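Local coordinates for protein peptidase M3B, oligoendopeptidase F (Enterococcus faecium, PDB 2QR4) that probably cleaves short peptides as a metal-dependent endopeptidase of the M3 family, at residues 302-307 with 409-414; 404-409 with 514-519. One frame throughout, in Å; residues are numbered along the deposited sequence.

Contact 1. Residues 302-307 with 409-414; sequences KEKALE and EYLLET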
loop_
_atom_site.group_PDB
_atom_site.type_symbol
_atom_site.label_atom_id
_atom_site.label_comp_id
_atom_site.label_asym_id
_atom_site.label_seq_id
_atom_site.Cartn_x
_atom_site.Cartn_y
_atom_site.Cartn_z
ATOM N N LYS A 302 -7.712 -47.824 12.722
ATOM C CA LYS A 302 -7.753 -48.256 11.327
ATOM C C LYS A 302 -9.003 -49.086 11.019
ATOM O O LYS A 302 -9.702 -48.823 10.040
ATOM C CB LYS A 302 -6.481 -49.039 10.973
ATOM N N GLU A 303 -9.279 -50.082 11.860
ATOM C CA GLU A 303 -10.464 -50.920 11.693
ATOM C C GLU A 303 -11.727 -50.068 11.583
ATOM O O GLU A 303 -12.464 -50.171 10.605
ATOM C CB GLU A 303 -10.591 -51.934 12.832
ATOM C CG GLU A 303 -9.583 -53.082 12.759
ATOM N N LYS A 304 -11.957 -49.212 12.573
ATOM C CA LYS A 304 -13.129 -48.338 12.567
ATOM C C LYS A 304 -13.155 -47.415 11.343
ATOM O O LYS A 304 -14.226 -47.066 10.830
ATOM C CB LYS A 304 -13.198 -47.522 13.859
ATOM C CG LYS A 304 -14.447 -46.673 13.968
ATOM C CD LYS A 304 -15.046 -46.771 15.355
ATOM C CE LYS A 304 -15.320 -48.217 15.726
ATOM N NZ LYS A 304 -15.925 -48.321 17.078
ATOM N N ALA A 305 -11.969 -47.036 10.874
ATOM C CA ALA A 305 -11.840 -46.209 9.678
ATOM C C ALA A 305 -12.360 -46.947 8.449
ATOM O O ALA A 305 -13.246 -46.456 7.744
ATOM C CB ALA A 305 -10.389 -45.796 9.475
ATOM N N LEU A 306 -11.814 -48.133 8.206
ATOM C CA LEU A 306 -12.184 -48.915 7.030
ATOM C C LEU A 306 -13.642 -49.346 7.111
ATOM O O LEU A 306 -14.287 -49.595 6.090
ATOM C CB LEU A 306 -11.286 -50.155 6.873
ATOM C CG LEU A 306 -9.764 -49.999 6.783
ATOM C CD1 LEU A 306 -9.138 -51.335 6.421
ATOM C CD2 LEU A 306 -9.357 -48.928 5.782
ATOM N N GLU A 307 -14.156 -49.440 8.331
ATOM C CA GLU A 307 -15.513 -49.901 8.513
ATOM C C GLU A 307 -16.480 -48.783 8.171
ATOM O O GLU A 307 -17.477 -49.005 7.484
ATOM C CB GLU A 307 -15.734 -50.399 9.935
ATOM C CG GLU A 307 -16.853 -51.411 10.030
ATOM C CD GLU A 307 -16.949 -52.036 11.400
ATOM O OE1 GLU A 307 -16.513 -51.384 12.376
ATOM O OE2 GLU A 307 -17.458 -53.175 11.500
ATOM N N GLU A 409 -21.566 -39.891 10.421
ATOM C CA GLU A 409 -22.796 -40.650 10.326
ATOM C C GLU A 409 -22.592 -42.043 10.884
ATOM O O GLU A 409 -23.434 -42.548 11.630
ATOM C CB GLU A 409 -23.291 -40.732 8.877
ATOM C CG GLU A 409 -24.571 -41.561 8.696
ATOM C CD GLU A 409 -25.756 -40.969 9.453
ATOM O OE1 GLU A 409 -25.790 -39.739 9.642
ATOM O OE2 GLU A 409 -26.657 -41.728 9.860
ATOM N N TYR A 410 -21.482 -42.678 10.519
ATOM C CA TYR A 410 -21.229 -44.043 10.992
ATOM C C TYR A 410 -21.212 -44.119 12.525
ATOM O O TYR A 410 -21.779 -45.042 13.107
ATOM C CB TYR A 410 -19.927 -44.609 10.412
ATOM C CG TYR A 410 -19.567 -45.950 10.991
ATOM C CD1 TYR A 410 -20.286 -47.081 10.652
ATOM C CD2 TYR A 410 -18.522 -46.084 11.894
ATOM C CE1 TYR A 410 -19.974 -48.304 11.188
ATOM C CE2 TYR A 410 -18.209 -47.298 12.435
ATOM C CZ TYR A 410 -18.939 -48.409 12.083
ATOM O OH TYR A 410 -18.628 -49.646 12.617
ATOM N N LEU A 411 -20.555 -43.151 13.163
ATOM C CA LEU A 411 -20.461 -43.093 14.622
ATOM C C LEU A 411 -21.854 -42.947 15.240
ATOM O O LEU A 411 -22.200 -43.652 16.182
ATOM C CB LEU A 411 -19.543 -41.925 15.066
ATOM C CG LEU A 411 -18.029 -42.087 14.829
ATOM C CD1 LEU A 411 -17.236 -40.830 15.180
ATOM C CD2 LEU A 411 -17.460 -43.290 15.581
ATOM N N LEU A 412 -22.645 -42.031 14.689
ATOM C CA LEU A 412 -24.003 -41.750 15.162
ATOM C C LEU A 412 -24.952 -42.924 14.953
ATOM O O LEU A 412 -26.006 -43.002 15.594
ATOM C CB LEU A 412 -24.557 -40.502 14.468
ATOM C CG LEU A 412 -24.419 -39.096 15.101
ATOM C CD1 LEU A 412 -23.393 -38.976 16.207
ATOM C CD2 LEU A 412 -24.224 -38.009 14.060
ATOM N N GLU A 413 -24.591 -43.844 14.061
ATOM C CA GLU A 413 -25.418 -45.036 13.890
ATOM C C GLU A 413 -24.940 -46.198 14.754
ATOM O O GLU A 413 -25.608 -47.217 14.818
ATOM C CB GLU A 413 -25.505 -45.474 12.423
ATOM C CG GLU A 413 -25.994 -44.390 11.471
ATOM C CD GLU A 413 -26.088 -44.869 10.017
ATOM O OE1 GLU A 413 -26.488 -44.073 9.141
ATOM O OE2 GLU A 413 -25.765 -46.041 9.749
ATOM N N THR A 414 -23.793 -46.063 15.416
ATOM C CA THR A 414 -23.260 -47.206 16.195
ATOM C C THR A 414 -22.995 -46.914 17.668
ATOM O O THR A 414 -23.104 -47.796 18.495
ATOM C CB THR A 414 -21.953 -47.766 15.603
ATOM O OG1 THR A 414 -20.962 -46.725 15.560
ATOM C CG2 THR A 414 -22.189 -48.331 14.209
#

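Contact 2. Residues 404-409 with 514-519; sequences ENILTE and ALAKKI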
loop_
_atom_site.group_PDB
_atom_site.type_symbol
_atom_site.label_atom_id
_atom_site.label_comp_id
_atom_site.label_asym_id
_atom_site.label_seq_id
_atom_site.Cartn_x
_atom_site.Cartn_y
_atom_site.Cartn_z
ATOM N N GLU A 404 -15.133 -37.374 6.289
ATOM C CA GLU A 404 -15.474 -37.005 7.657
ATOM C C GLU A 404 -16.983 -37.125 7.888
ATOM O O GLU A 404 -17.440 -37.646 8.923
ATOM C CB GLU A 404 -15.013 -35.578 7.954
ATOM C CG GLU A 404 -13.608 -35.464 8.544
ATOM C CD GLU A 404 -13.321 -34.064 9.110
ATOM O OE1 GLU A 404 -13.702 -33.063 8.458
ATOM O OE2 GLU A 404 -12.718 -33.962 10.205
ATOM N N ASN A 405 -17.751 -36.646 6.914
ATOM C CA ASN A 405 -19.207 -36.776 6.952
ATOM C C ASN A 405 -19.637 -38.220 7.102
ATOM O O ASN A 405 -20.545 -38.528 7.875
ATOM C CB ASN A 405 -19.848 -36.150 5.709
ATOM C CG ASN A 405 -19.880 -34.623 5.783
ATOM O OD1 ASN A 405 -19.819 -34.053 6.868
ATOM N ND2 ASN A 405 -19.970 -33.962 4.630
ATOM N N ILE A 406 -18.960 -39.103 6.374
ATOM C CA ILE A 406 -19.309 -40.505 6.375
ATOM C C ILE A 406 -18.924 -41.156 7.700
ATOM O O ILE A 406 -19.646 -42.014 8.204
ATOM C CB ILE A 406 -18.689 -41.226 5.168
ATOM C CG1 ILE A 406 -19.374 -40.757 3.880
ATOM C CG2 ILE A 406 -18.830 -42.737 5.296
ATOM C CD1 ILE A 406 -18.742 -41.328 2.613
ATOM N N LEU A 407 -17.813 -40.723 8.288
ATOM C CA LEU A 407 -17.422 -41.224 9.616
ATOM C C LEU A 407 -18.343 -40.711 10.725
ATOM O O LEU A 407 -18.696 -41.457 11.638
ATOM C CB LEU A 407 -15.977 -40.856 9.949
ATOM C CG LEU A 407 -15.661 -40.967 11.443
ATOM C CD1 LEU A 407 -15.463 -42.427 11.852
ATOM C CD2 LEU A 407 -14.456 -40.130 11.805
ATOM N N THR A 408 -18.724 -39.438 10.650
ATOM C CA THR A 408 -19.693 -38.895 11.603
ATOM C C THR A 408 -20.997 -39.685 11.601
ATOM O O THR A 408 -21.482 -40.105 12.648
ATOM C CB THR A 408 -20.030 -37.446 11.307
ATOM O OG1 THR A 408 -18.846 -36.650 11.439
ATOM C CG2 THR A 408 -21.111 -36.954 12.270
ATOM N N GLU A 409 -21.566 -39.891 10.421
ATOM C CA GLU A 409 -22.796 -40.650 10.326
ATOM C C GLU A 409 -22.592 -42.043 10.884
ATOM O O GLU A 409 -23.434 -42.548 11.630
ATOM C CB GLU A 409 -23.291 -40.732 8.877
ATOM C CG GLU A 409 -24.571 -41.561 8.696
ATOM C CD GLU A 409 -25.756 -40.969 9.453
ATOM O OE1 GLU A 409 -25.790 -39.739 9.642
ATOM O OE2 GLU A 409 -26.657 -41.728 9.860
ATOM N N ALA A 514 -23.857 -32.796 0.700
ATOM C CA ALA A 514 -24.769 -33.362 -0.306
ATOM C C ALA A 514 -24.248 -34.668 -0.901
ATOM O O ALA A 514 -25.022 -35.575 -1.228
ATOM C CB ALA A 514 -25.017 -32.355 -1.425
ATOM N N LEU A 515 -22.934 -34.754 -1.060
ATOM C CA LEU A 515 -22.318 -35.951 -1.606
ATOM C C LEU A 515 -22.311 -37.130 -0.626
ATOM O O LEU A 515 -22.505 -38.268 -1.032
ATOM C CB LEU A 515 -20.904 -35.641 -2.102
ATOM C CG LEU A 515 -20.848 -34.889 -3.428
ATOM C CD1 LEU A 515 -19.417 -34.519 -3.762
ATOM C CD2 LEU A 515 -21.480 -35.746 -4.558
ATOM N N ALA A 516 -22.091 -36.868 0.658
ATOM C CA ALA A 516 -22.113 -37.942 1.654
ATOM C C ALA A 516 -23.527 -38.486 1.826
ATOM O O ALA A 516 -23.720 -39.695 2.025
ATOM C CB ALA A 516 -21.565 -37.469 2.993
ATOM N N LYS A 517 -24.507 -37.587 1.742
ATOM C CA LYS A 517 -25.910 -37.954 1.921
ATOM C C LYS A 517 -26.423 -38.795 0.751
ATOM O O LYS A 517 -27.246 -39.683 0.942
ATOM C CB LYS A 517 -26.774 -36.711 2.140
ATOM C CG LYS A 517 -28.143 -36.986 2.774
ATOM C CD LYS A 517 -29.240 -37.139 1.721
ATOM C CE LYS A 517 -29.432 -35.851 0.928
ATOM N NZ LYS A 517 -30.734 -35.819 0.212
ATOM N N LYS A 518 -25.917 -38.539 -0.450
ATOM C CA LYS A 518 -26.266 -39.375 -1.602
ATOM C C LYS A 518 -25.629 -40.751 -1.496
ATOM O O LYS A 518 -26.219 -41.753 -1.928
ATOM C CB LYS A 518 -25.844 -38.723 -2.925
ATOM C CG LYS A 518 -26.756 -37.606 -3.375
ATOM C CD LYS A 518 -26.313 -37.006 -4.699
ATOM C CE LYS A 518 -27.203 -35.818 -5.062
ATOM N NZ LYS A 518 -27.301 -34.824 -3.938
ATOM N N ILE A 519 -24.417 -40.805 -0.951
ATOM C CA ILE A 519 -23.737 -42.081 -0.818
ATOM C C ILE A 519 -24.383 -42.885 0.308
ATOM O O ILE A 519 -24.765 -44.047 0.110
ATOM C CB ILE A 519 -22.234 -41.926 -0.559
ATOM C CG1 ILE A 519 -21.550 -41.268 -1.751
ATOM C CG2 ILE A 519 -21.600 -43.293 -0.304
ATOM C CD1 ILE A 519 -20.231 -40.611 -1.396
#

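Contact 1. Residues 302-307 with 409-414
Helix segments 302-307 and 409-414 run nearly crosswise, at 102°, with axes 11.1 Å apart at closest; Lys304 reaches Tyr410 and Leu411, and Glu307 reaches Tyr410, all through side chains. Tyr410 has the largest share of the contact. Its CB points at segment 302-307, and CG lies anti to the backbone N (chi1 174°), which sends the ring out across the gap. The hydroxyl OH donates to Glu307 OE1 at 2.7 Å in a weak hydrogen bond. OE1 comes to the ring obliquely, and the carboxylate plane is turned 43° from it. Glu307 is extended beyond CG, and its CG also lies 3.6 Å from Tyr410 OH.

The pair joins helix 302-308 to helix 394-414 within the mainly helical M3 peptidase fold. Helix 361-379 touches both segments: its Leu367 and Met371 meet Ala305 and Leu306, and its Leu361 and Phe365 meet Leu411.

Lys304 crosses the tyrosine at about a right angle. Its CG sits at the ring edge, near the ring plane, 4.1 Å from Tyr410 CE2. The chain then bends at chi2 and chi3, and Lys304 CD comes within 4.2 Å of Leu411 CD2. On one face of the ring, offset toward the rim, lies Thr414 OG1. That hydroxyl donates to Tyr410 O at 3.1 Å, tying the last turn of the segment to the residue that makes the contact.

Contact 2. Residues 404-409 with 514-519
Asn405 and Ile406 pack on Ala516 in a buried contact between two crossing helices. The axes of segments 404-409 and 514-519 approach to 9.3 Å at a signed angle of -52°, close to that expected when i+4 ridges fit into i+4 grooves. Both helices belong to the helical M3 peptidase fold. Helix 361-379, which touches segment 404-409 through Phe365 and His369, holds an HExxH sequence of the kind that binds zinc in this clan. His369, its first histidine, touches Glu404.

Along segment 514-519, Leu515 turns to other neighbours, Val551 and Tyr530. Ala516 comes next and is the point of closest backbone approach, with its CA 6.1 Å from that of Ile406. Its methyl points at the partner helix. Ala516 CB lies 3.5 Å from Asn405 CB, a tight fit, and 4.0 Å from Ile406 CG1. The small side chain is consistent with the close approach of the helices.

One turn on from Ala516, Ile519 points back at the partner. Ile406 CG1 is anti to the carbonyl carbon (chi1 -69°), and its outer carbon continues extended toward this isoleucine. The terminal methyls, Ile406 CD1 and Ile519 CD1, meet at 4.3 Å. Within segment 404-409, Glu404 O accepts two hydrogen bonds from Thr408: one from N, and one from Thr408 OG1, 3.0 Å from Glu404 O and 42° out of the carbonyl plane.

Both contacts use helix 394-414, and their segments share Glu409, which is salt-bridged to Arg569. Their centres are about 12 Å apart. Contact 2 is core: all four touching residues are buried, the chemistry is apolar, and no hydrogen bond crosses it. Contact 1 lies farther out, its centre about 29 Å from the chain centre against 22 Å. It is only partly buried, and it joins an aromatic hydroxyl, a carboxylate and the alkyl part of a lysine. The backbones follow suit, close in contact 2 and farther apart in contact 1. Helix 361-379 touches the shared helix in both places, through Phe365 each time.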